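Local coordinates for transcriptional regulator, LYSR family (Neisseria meningitidis, PDB 4AB5), which probably controls methionine-biosynthesis genes as a MetR-like, DNA-binding LysR-family transcription factor, of which this chain is the regulatory (effector-binding) domain, at residues 70-82 against 180-193. Sequence-based numbering, arbitrary orientation.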
ATOM      1  N   ASN B  70     -26.436   5.596 -18.846  1.00 57.93           N
ATOM      2  CA  ASN B  70     -26.386   5.608 -20.304  1.00 57.14           C
ATOM      3  C   ASN B  70     -24.946   5.745 -20.819  1.00 57.89           C
ATOM      4  O   ASN B  70     -24.170   6.548 -20.298  1.00 55.86           O
ATOM      5  CB  ASN B  70     -27.267   6.725 -20.838  1.00 54.62           C
ATOM      6  CG  ASN B  70     -27.513   6.628 -22.308  1.00 68.23           C
ATOM      7  OD1 ASN B  70     -27.110   7.499 -23.078  1.00 56.90           O
ATOM      8  ND2 ASN B  70     -28.163   5.555 -22.730  1.00 62.03           N
ATOM      9  N   GLY B  71     -24.611   4.931 -21.819  1.00 53.48           N
ATOM     10  CA  GLY B  71     -23.281   4.897 -22.411  1.00 51.93           C
ATOM     11  C   GLY B  71     -22.297   4.084 -21.595  1.00 54.29           C
ATOM     12  O   GLY B  71     -21.097   4.116 -21.864  1.00 52.52           O
ATOM     13  N   ILE B  72     -22.804   3.342 -20.602  1.00 51.46           N
ATOM     14  CA  ILE B  72     -22.013   2.506 -19.713  1.00 50.37           C
ATOM     15  C   ILE B  72     -22.670   1.147 -19.439  1.00 54.93           C
ATOM     16  O   ILE B  72     -23.871   1.080 -19.163  1.00 55.74           O
ATOM     17  CB  ILE B  72     -21.517   3.293 -18.448  1.00 52.50           C
ATOM     18  CG1 ILE B  72     -20.036   3.636 -18.590  1.00 52.47           C
ATOM     19  CG2 ILE B  72     -21.738   2.556 -17.143  1.00 51.54           C
ATOM     20  CD1 ILE B  72     -19.755   5.011 -18.570  1.00 61.39           C
ATOM     21  N   SER B  73     -21.875   0.067 -19.573  1.00 50.67           N
ATOM     22  CA  SER B  73     -22.293  -1.309 -19.300  1.00 49.88           C
ATOM     23  C   SER B  73     -21.521  -1.896 -18.122  1.00 50.42           C
ATOM     24  O   SER B  73     -20.316  -1.674 -17.976  1.00 46.88           O
ATOM     25  CB  SER B  73     -22.155  -2.194 -20.534  1.00 52.51           C
ATOM     26  OG  SER B  73     -22.886  -1.644 -21.614  1.00 61.48           O
ATOM     27  N   PHE B  74     -22.245  -2.615 -17.261  1.00 47.19           N
ATOM     28  CA  PHE B  74     -21.702  -3.227 -16.054  1.00 44.78           C
ATOM     29  C   PHE B  74     -21.575  -4.712 -16.182  1.00 50.87           C
ATOM     30  O   PHE B  74     -22.434  -5.372 -16.780  1.00 51.20           O
ATOM     31  CB  PHE B  74     -22.560  -2.888 -14.825  1.00 45.72           C
ATOM     32  CG  PHE B  74     -22.529  -1.428 -14.483  1.00 45.93           C
ATOM     33  CD1 PHE B  74     -21.485  -0.897 -13.725  1.00 46.80           C
ATOM     34  CD2 PHE B  74     -23.532  -0.574 -14.924  1.00 47.79           C
ATOM     35  CE1 PHE B  74     -21.448   0.466 -13.417  1.00 47.74           C
ATOM     36  CE2 PHE B  74     -23.506   0.784 -14.607  1.00 50.43           C
ATOM     37  CZ  PHE B  74     -22.469   1.299 -13.854  1.00 47.91           C
ATOM     38  N   GLN B  75     -20.507  -5.238 -15.583  1.00 48.44           N
ATOM     39  CA  GLN B  75     -20.201  -6.652 -15.565  1.00 49.31           C
ATOM     40  C   GLN B  75     -19.940  -7.047 -14.113  1.00 54.06           C
ATOM     41  O   GLN B  75     -19.028  -6.482 -13.491  1.00 53.41           O
ATOM     42  CB  GLN B  75     -18.978  -6.937 -16.447  1.00 50.46           C
ATOM     43  CG  GLN B  75     -18.846  -8.396 -16.857  1.00 73.38           C
ATOM     44  CD  GLN B  75     -17.850  -8.631 -17.970  1.00 92.22           C
ATOM     45  OE1 GLN B  75     -17.590  -9.771 -18.342  1.00 92.53           O
ATOM     46  NE2 GLN B  75     -17.081  -7.616 -18.359  1.00 78.06           N
ATOM     47  N   PRO B  76     -20.743  -7.966 -13.526  1.00 50.45           N
ATOM     48  CA  PRO B  76     -20.480  -8.369 -12.133  1.00 49.02           C
ATOM     49  C   PRO B  76     -19.149  -9.099 -11.972  1.00 52.07           C
ATOM     50  O   PRO B  76     -18.768  -9.902 -12.830  1.00 53.53           O
ATOM     51  CB  PRO B  76     -21.653  -9.287 -11.798  1.00 51.95           C
ATOM     52  CG  PRO B  76     -22.137  -9.796 -13.108  1.00 57.87           C
ATOM     53  CD  PRO B  76     -21.883  -8.710 -14.100  1.00 53.44           C
ATOM     54  N   LEU B  77     -18.428  -8.791 -10.900  1.00 45.79           N
ATOM     55  CA  LEU B  77     -17.179  -9.475 -10.602  1.00 43.67           C
ATOM     56  C   LEU B  77     -17.465 -10.466  -9.479  1.00 46.35           C
ATOM     57  O   LEU B  77     -17.593 -11.667  -9.744  1.00 46.04           O
ATOM     58  CB  LEU B  77     -16.041  -8.495 -10.239  1.00 42.00           C
ATOM     59  CG  LEU B  77     -15.563  -7.550 -11.351  1.00 46.00           C
ATOM     60  CD1 LEU B  77     -14.595  -6.516 -10.806  1.00 44.43           C
ATOM     61  CD2 LEU B  77     -14.973  -8.319 -12.552  1.00 47.42           C
ATOM     62  N   PHE B  78     -17.651  -9.956  -8.245  1.00 42.09           N
ATOM     63  CA  PHE B  78     -17.927 -10.754  -7.049  1.00 42.06           C
ATOM     64  C   PHE B  78     -18.364  -9.905  -5.864  1.00 46.47           C
ATOM     65  O   PHE B  78     -18.052  -8.712  -5.800  1.00 45.64           O
ATOM     66  CB  PHE B  78     -16.689 -11.592  -6.638  1.00 43.17           C
ATOM     67  CG  PHE B  78     -15.341 -10.924  -6.828  1.00 43.26           C
ATOM     68  CD1 PHE B  78     -14.928  -9.893  -5.985  1.00 44.33           C
ATOM     69  CD2 PHE B  78     -14.482 -11.332  -7.844  1.00 45.25           C
ATOM     70  CE1 PHE B  78     -13.685  -9.278  -6.162  1.00 46.04           C
ATOM     71  CE2 PHE B  78     -13.236 -10.721  -8.017  1.00 44.85           C
ATOM     72  CZ  PHE B  78     -12.849  -9.693  -7.181  1.00 43.75           C
ATOM     73  N   ALA B  79     -19.047 -10.552  -4.899  1.00 44.56           N
ATOM     74  CA  ALA B  79     -19.486  -9.955  -3.634  1.00 44.35           C
ATOM     75  C   ALA B  79     -18.709 -10.615  -2.477  1.00 47.26           C
ATOM     76  O   ALA B  79     -18.246 -11.754  -2.610  1.00 46.66           O
ATOM     77  CB  ALA B  79     -20.985 -10.150  -3.442  1.00 46.38           C
ATOM     78  N   TYR B  80     -18.550  -9.890  -1.362  1.00 42.54           N
ATOM     79  CA  TYR B  80     -17.862 -10.373  -0.157  1.00 41.07           C
ATOM     80  C   TYR B  80     -18.315  -9.615   1.080  1.00 46.52           C
ATOM     81  O   TYR B  80     -18.815  -8.491   0.964  1.00 46.44           O
ATOM     82  CB  TYR B  80     -16.317 -10.343  -0.290  1.00 39.51           C
ATOM     83  CG  TYR B  80     -15.731  -9.016  -0.732  1.00 38.99           C
ATOM     84  CD1 TYR B  80     -15.561  -7.971   0.168  1.00 38.72           C
ATOM     85  CD2 TYR B  80     -15.305  -8.820  -2.045  1.00 40.99           C
ATOM     86  CE1 TYR B  80     -15.029  -6.747  -0.234  1.00 39.03           C
ATOM     87  CE2 TYR B  80     -14.735  -7.612  -2.449  1.00 41.09           C
ATOM     88  CZ  TYR B  80     -14.605  -6.574  -1.541  1.00 47.28           C
ATOM     89  OH  TYR B  80     -14.059  -5.368  -1.917  1.00 47.90           O
ATOM     90  N   GLU B  81     -18.115 -10.222   2.271  1.00 43.66           N
ATOM     91  CA  GLU B  81     -18.475  -9.620   3.547  1.00 44.12           C
ATOM     92  C   GLU B  81     -17.414  -8.691   4.108  1.00 48.76           C
ATOM     93  O   GLU B  81     -16.216  -8.998   4.079  1.00 47.28           O
ATOM     94  CB  GLU B  81     -18.961 -10.654   4.595  1.00 46.43           C
ATOM     95  CG  GLU B  81     -17.973 -11.744   5.003  1.00 59.38           C
ATOM     96  CD  GLU B  81     -17.878 -12.983   4.124  1.00 75.77           C
ATOM     97  OE1 GLU B  81     -17.420 -12.862   2.964  1.00 61.92           O
ATOM     98  OE2 GLU B  81     -18.156 -14.091   4.639  1.00 64.75           O
HETATM   99  N   MSE B  82     -17.878  -7.526   4.577  1.00 47.06           N
HETATM  100  CA  MSE B  82     -17.088  -6.500   5.243  1.00 46.49           C
HETATM  101  C   MSE B  82     -17.156  -6.861   6.717  1.00 46.56           C
HETATM  102  O   MSE B  82     -18.245  -6.908   7.303  1.00 45.49           O
HETATM  103  CB  MSE B  82     -17.665  -5.094   5.008  1.00 50.38           C
HETATM  104  CG  MSE B  82     -17.501  -4.597   3.584  1.00 59.91           C
HETATM  105 SE   MSE B  82     -15.652  -4.212   3.096  1.00 69.25          SE
HETATM  106  CE  MSE B  82     -15.317  -2.685   4.318  1.00 65.42           C
ATOM    107  N   LEU B 180     -22.628  -6.904   6.458  1.00 46.87           N
ATOM    108  CA  LEU B 180     -22.244  -5.846   5.521  1.00 45.52           C
ATOM    109  C   LEU B 180     -21.554  -6.456   4.305  1.00 47.78           C
ATOM    110  O   LEU B 180     -20.461  -7.005   4.415  1.00 47.18           O
ATOM    111  CB  LEU B 180     -21.347  -4.825   6.224  1.00 44.39           C
ATOM    112  CG  LEU B 180     -21.078  -3.467   5.586  1.00 48.41           C
ATOM    113  CD1 LEU B 180     -22.277  -2.814   4.935  1.00 49.67           C
ATOM    114  CD2 LEU B 180     -20.320  -2.648   6.509  1.00 49.88           C
ATOM    115  N   GLN B 181     -22.207  -6.382   3.156  1.00 44.10           N
ATOM    116  CA  GLN B 181     -21.698  -6.958   1.927  1.00 43.57           C
ATOM    117  C   GLN B 181     -21.288  -5.896   0.917  1.00 47.03           C
ATOM    118  O   GLN B 181     -22.023  -4.938   0.706  1.00 47.71           O
ATOM    119  CB  GLN B 181     -22.753  -7.910   1.322  1.00 46.47           C
ATOM    120  CG  GLN B 181     -22.208  -8.830   0.227  1.00 65.23           C
ATOM    121  CD  GLN B 181     -23.278  -9.513  -0.595  1.00 85.78           C
ATOM    122  OE1 GLN B 181     -24.192  -8.883  -1.140  1.00 80.79           O
ATOM    123  NE2 GLN B 181     -23.138 -10.815  -0.766  1.00 81.01           N
ATOM    124  N   SER B 182     -20.122  -6.078   0.283  1.00 42.62           N
ATOM    125  CA  SER B 182     -19.641  -5.227  -0.806  1.00 41.89           C
ATOM    126  C   SER B 182     -19.893  -5.965  -2.106  1.00 46.03           C
ATOM    127  O   SER B 182     -19.735  -7.183  -2.156  1.00 45.08           O
ATOM    128  CB  SER B 182     -18.152  -4.939  -0.667  1.00 43.53           C
ATOM    129  OG  SER B 182     -17.930  -3.955   0.328  1.00 53.77           O
ATOM    130  N   LYS B 183     -20.305  -5.232  -3.146  1.00 43.94           N
ATOM    131  CA  LYS B 183     -20.574  -5.788  -4.465  1.00 44.85           C
ATOM    132  C   LYS B 183     -19.617  -5.147  -5.476  1.00 48.71           C
ATOM    133  O   LYS B 183     -19.584  -3.924  -5.590  1.00 49.19           O
ATOM    134  CB  LYS B 183     -22.042  -5.570  -4.853  1.00 48.82           C
ATOM    135  CG  LYS B 183     -23.027  -6.387  -4.021  1.00 65.91           C
ATOM    136  CD  LYS B 183     -24.462  -5.993  -4.328  1.00 80.66           C
ATOM    137  CE  LYS B 183     -25.471  -6.745  -3.495  1.00 97.27           C
ATOM    138  NZ  LYS B 183     -25.717  -8.115  -4.024  1.00111.28           N
ATOM    139  N   LEU B 184     -18.811  -5.962  -6.179  1.00 43.56           N
ATOM    140  CA  LEU B 184     -17.851  -5.420  -7.135  1.00 42.13           C
ATOM    141  C   LEU B 184     -18.198  -5.645  -8.581  1.00 45.40           C
ATOM    142  O   LEU B 184     -18.608  -6.742  -8.955  1.00 45.56           O
ATOM    143  CB  LEU B 184     -16.407  -5.824  -6.814  1.00 41.09           C
ATOM    144  CG  LEU B 184     -15.663  -4.809  -5.943  1.00 44.35           C
ATOM    145  CD1 LEU B 184     -16.032  -4.949  -4.486  1.00 44.01           C
ATOM    146  CD2 LEU B 184     -14.213  -4.951  -6.097  1.00 44.50           C
ATOM    147  N   TYR B 185     -18.060  -4.574  -9.388  1.00 40.64           N
ATOM    148  CA  TYR B 185     -18.381  -4.574 -10.812  1.00 40.48           C
ATOM    149  C   TYR B 185     -17.259  -3.967 -11.631  1.00 42.33           C
ATOM    150  O   TYR B 185     -16.507  -3.121 -11.132  1.00 40.20           O
ATOM    151  CB  TYR B 185     -19.667  -3.764 -11.095  1.00 42.27           C
ATOM    152  CG  TYR B 185     -20.891  -4.224 -10.341  1.00 45.00           C
ATOM    153  CD1 TYR B 185     -21.756  -5.168 -10.885  1.00 48.09           C
ATOM    154  CD2 TYR B 185     -21.230  -3.663  -9.108  1.00 45.28           C
ATOM    155  CE1 TYR B 185     -22.899  -5.587 -10.200  1.00 49.06           C
ATOM    156  CE2 TYR B 185     -22.371  -4.071  -8.414  1.00 46.54           C
ATOM    157  CZ  TYR B 185     -23.202  -5.035  -8.965  1.00 53.77           C
ATOM    158  OH  TYR B 185     -24.325  -5.453  -8.292  1.00 56.34           O
ATOM    159  N   ALA B 186     -17.187  -4.371 -12.907  1.00 38.79           N
ATOM    160  CA  ALA B 186     -16.280  -3.807 -13.886  1.00 38.92           C
ATOM    161  C   ALA B 186     -17.177  -3.019 -14.839  1.00 47.92           C
ATOM    162  O   ALA B 186     -18.116  -3.577 -15.414  1.00 49.85           O
ATOM    163  CB  ALA B 186     -15.558  -4.908 -14.637  1.00 39.55           C
ATOM    164  N   ALA B 187     -16.945  -1.711 -14.938  1.00 44.12           N
ATOM    165  CA  ALA B 187     -17.705  -0.830 -15.812  1.00 44.23           C
ATOM    166  C   ALA B 187     -16.896  -0.517 -17.079  1.00 47.57           C
ATOM    167  O   ALA B 187     -15.695  -0.264 -17.002  1.00 46.30           O
ATOM    168  CB  ALA B 187     -18.044   0.460 -15.075  1.00 44.97           C
ATOM    169  N   ILE B 188     -17.550  -0.572 -18.241  1.00 44.48           N
ATOM    170  CA  ILE B 188     -16.991  -0.221 -19.548  1.00 43.97           C
ATOM    171  C   ILE B 188     -18.042   0.620 -20.310  1.00 49.98           C
ATOM    172  O   ILE B 188     -19.209   0.689 -19.888  1.00 48.86           O
ATOM    173  CB  ILE B 188     -16.526  -1.454 -20.386  1.00 46.73           C
ATOM    174  CG1 ILE B 188     -17.680  -2.442 -20.705  1.00 48.12           C
ATOM    175  CG2 ILE B 188     -15.306  -2.150 -19.785  1.00 45.10           C
ATOM    176  CD1 ILE B 188     -17.404  -3.429 -21.841  1.00 51.40           C
ATOM    177  N   ARG B 189     -17.638   1.230 -21.447  1.00 47.67           N
ATOM    178  CA  ARG B 189     -18.558   1.977 -22.302  1.00 48.63           C
ATOM    179  C   ARG B 189     -19.387   0.927 -23.031  1.00 54.66           C
ATOM    180  O   ARG B 189     -18.900  -0.177 -23.257  1.00 54.89           O
ATOM    181  CB  ARG B 189     -17.791   2.792 -23.348  1.00 47.32           C
ATOM    182  CG  ARG B 189     -17.012   3.974 -22.817  1.00 49.05           C
ATOM    183  CD  ARG B 189     -16.183   4.530 -23.955  1.00 54.66           C
ATOM    184  NE  ARG B 189     -14.980   5.220 -23.490  1.00 63.80           N
ATOM    185  CZ  ARG B 189     -13.802   4.636 -23.295  1.00 74.06           C
ATOM    186  NH1 ARG B 189     -13.652   3.334 -23.511  1.00 54.04           N
ATOM    187  NH2 ARG B 189     -12.765   5.348 -22.884  1.00 63.05           N
ATOM    188  N   THR B 190     -20.621   1.247 -23.378  1.00 53.57           N
ATOM    189  CA  THR B 190     -21.483   0.317 -24.112  1.00 54.98           C
ATOM    190  C   THR B 190     -20.934   0.017 -25.519  1.00 60.87           C
ATOM    191  O   THR B 190     -21.089  -1.111 -25.986  1.00 61.35           O
ATOM    192  CB  THR B 190     -22.955   0.777 -24.053  1.00 58.24           C
ATOM    193  OG1 THR B 190     -23.278   1.028 -22.686  1.00 59.15           O
ATOM    194  CG2 THR B 190     -23.923  -0.263 -24.604  1.00 53.22           C
ATOM    195  N   GLU B 191     -20.242   0.994 -26.158  1.00 58.13           N
ATOM    196  CA  GLU B 191     -19.622   0.815 -27.479  1.00 58.64           C
ATOM    197  C   GLU B 191     -18.517  -0.246 -27.416  1.00 61.14           C
ATOM    198  O   GLU B 191     -18.324  -0.981 -28.375  1.00 62.61           O
ATOM    199  CB  GLU B 191     -19.044   2.146 -28.010  1.00 60.55           C
ATOM    200  CG  GLU B 191     -18.691   2.145 -29.504  1.00 77.95           C
ATOM    201  CD  GLU B 191     -17.347   1.555 -29.921  1.00105.13           C
ATOM    202  OE1 GLU B 191     -16.307   2.014 -29.396  1.00115.59           O
ATOM    203  OE2 GLU B 191     -17.331   0.640 -30.779  1.00 88.48           O
ATOM    204  N   ASP B 192     -17.815  -0.329 -26.291  1.00 55.71           N
ATOM    205  CA  ASP B 192     -16.688  -1.233 -26.090  1.00 53.90           C
ATOM    206  C   ASP B 192     -17.045  -2.664 -25.657  1.00 58.64           C
ATOM    207  O   ASP B 192     -16.136  -3.488 -25.495  1.00 58.09           O
ATOM    208  CB  ASP B 192     -15.676  -0.587 -25.134  1.00 53.87           C
ATOM    209  CG  ASP B 192     -14.891   0.574 -25.714  1.00 62.08           C
ATOM    210  OD1 ASP B 192     -15.185   0.985 -26.845  1.00 64.09           O
ATOM    211  OD2 ASP B 192     -13.980   1.066 -25.037  1.00 70.36           O
ATOM    212  N   THR B 193     -18.356  -2.977 -25.502  1.00 55.59           N
ATOM    213  CA  THR B 193     -18.850  -4.314 -25.109  1.00 55.09           C
ATOM    214  C   THR B 193     -18.376  -5.452 -26.050  1.00 58.23           C
ATOM    215  O   THR B 193     -18.382  -6.624 -25.657  1.00 56.90           O
ATOM    216  CB  THR B 193     -20.380  -4.329 -24.990  1.00 62.01           C
ATOM    217  OG1 THR B 193     -20.967  -3.802 -26.184  1.00 63.96           O
ATOM    218  CG2 THR B 193     -20.901  -3.634 -23.744  1.00 58.57           C
TER
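Tyr80 and Leu184 meet on one face of an antiparallel pair of strands, the leucine's CD1 lying 3.6 Å from CE2 of the tyrosine ring. The ring reaches across toward the partner strand, with CG of Tyr80 between its backbone N and carbonyl carbon (chi1 52°), which also puts CE1 3.6 Å from Ser182 CB. On the other face, Phe74 CE1 packs on Ala187 CB at 3.8 Å, and the ring of Tyr185 lies obliquely against Pro76, CD1 to CA 3.7 Å. The register is fixed by paired backbone bonds such as Ser182 N to Tyr80 O, 2.8 Å, and Ala186 N to Gln75 O. It shifts at a classic beta bulge: Leu77 and Phe78 both face Leu184, whose O takes a bond from Leu77 N (2.8 Å) and a weak one from Phe78 N. Near the Ser73-Ile188 pair, the hydroxyls Ser73 OG and Thr190 OG1 share a 2.9 Å hydrogen bond. Outside the pair, Asp119 binds the hydroxyl of Ser182, while Trp159 and Trp22 meet Tyr80 and Phe78 edge-to-face. In this periplasmic-binding-protein-like fold, strand 60-63 continues the sheet beside Tyr185 and Ala187; helix 196-212 covers Gln75 and Ala186, and helix 50-54 packs on Ile72 and Ala187.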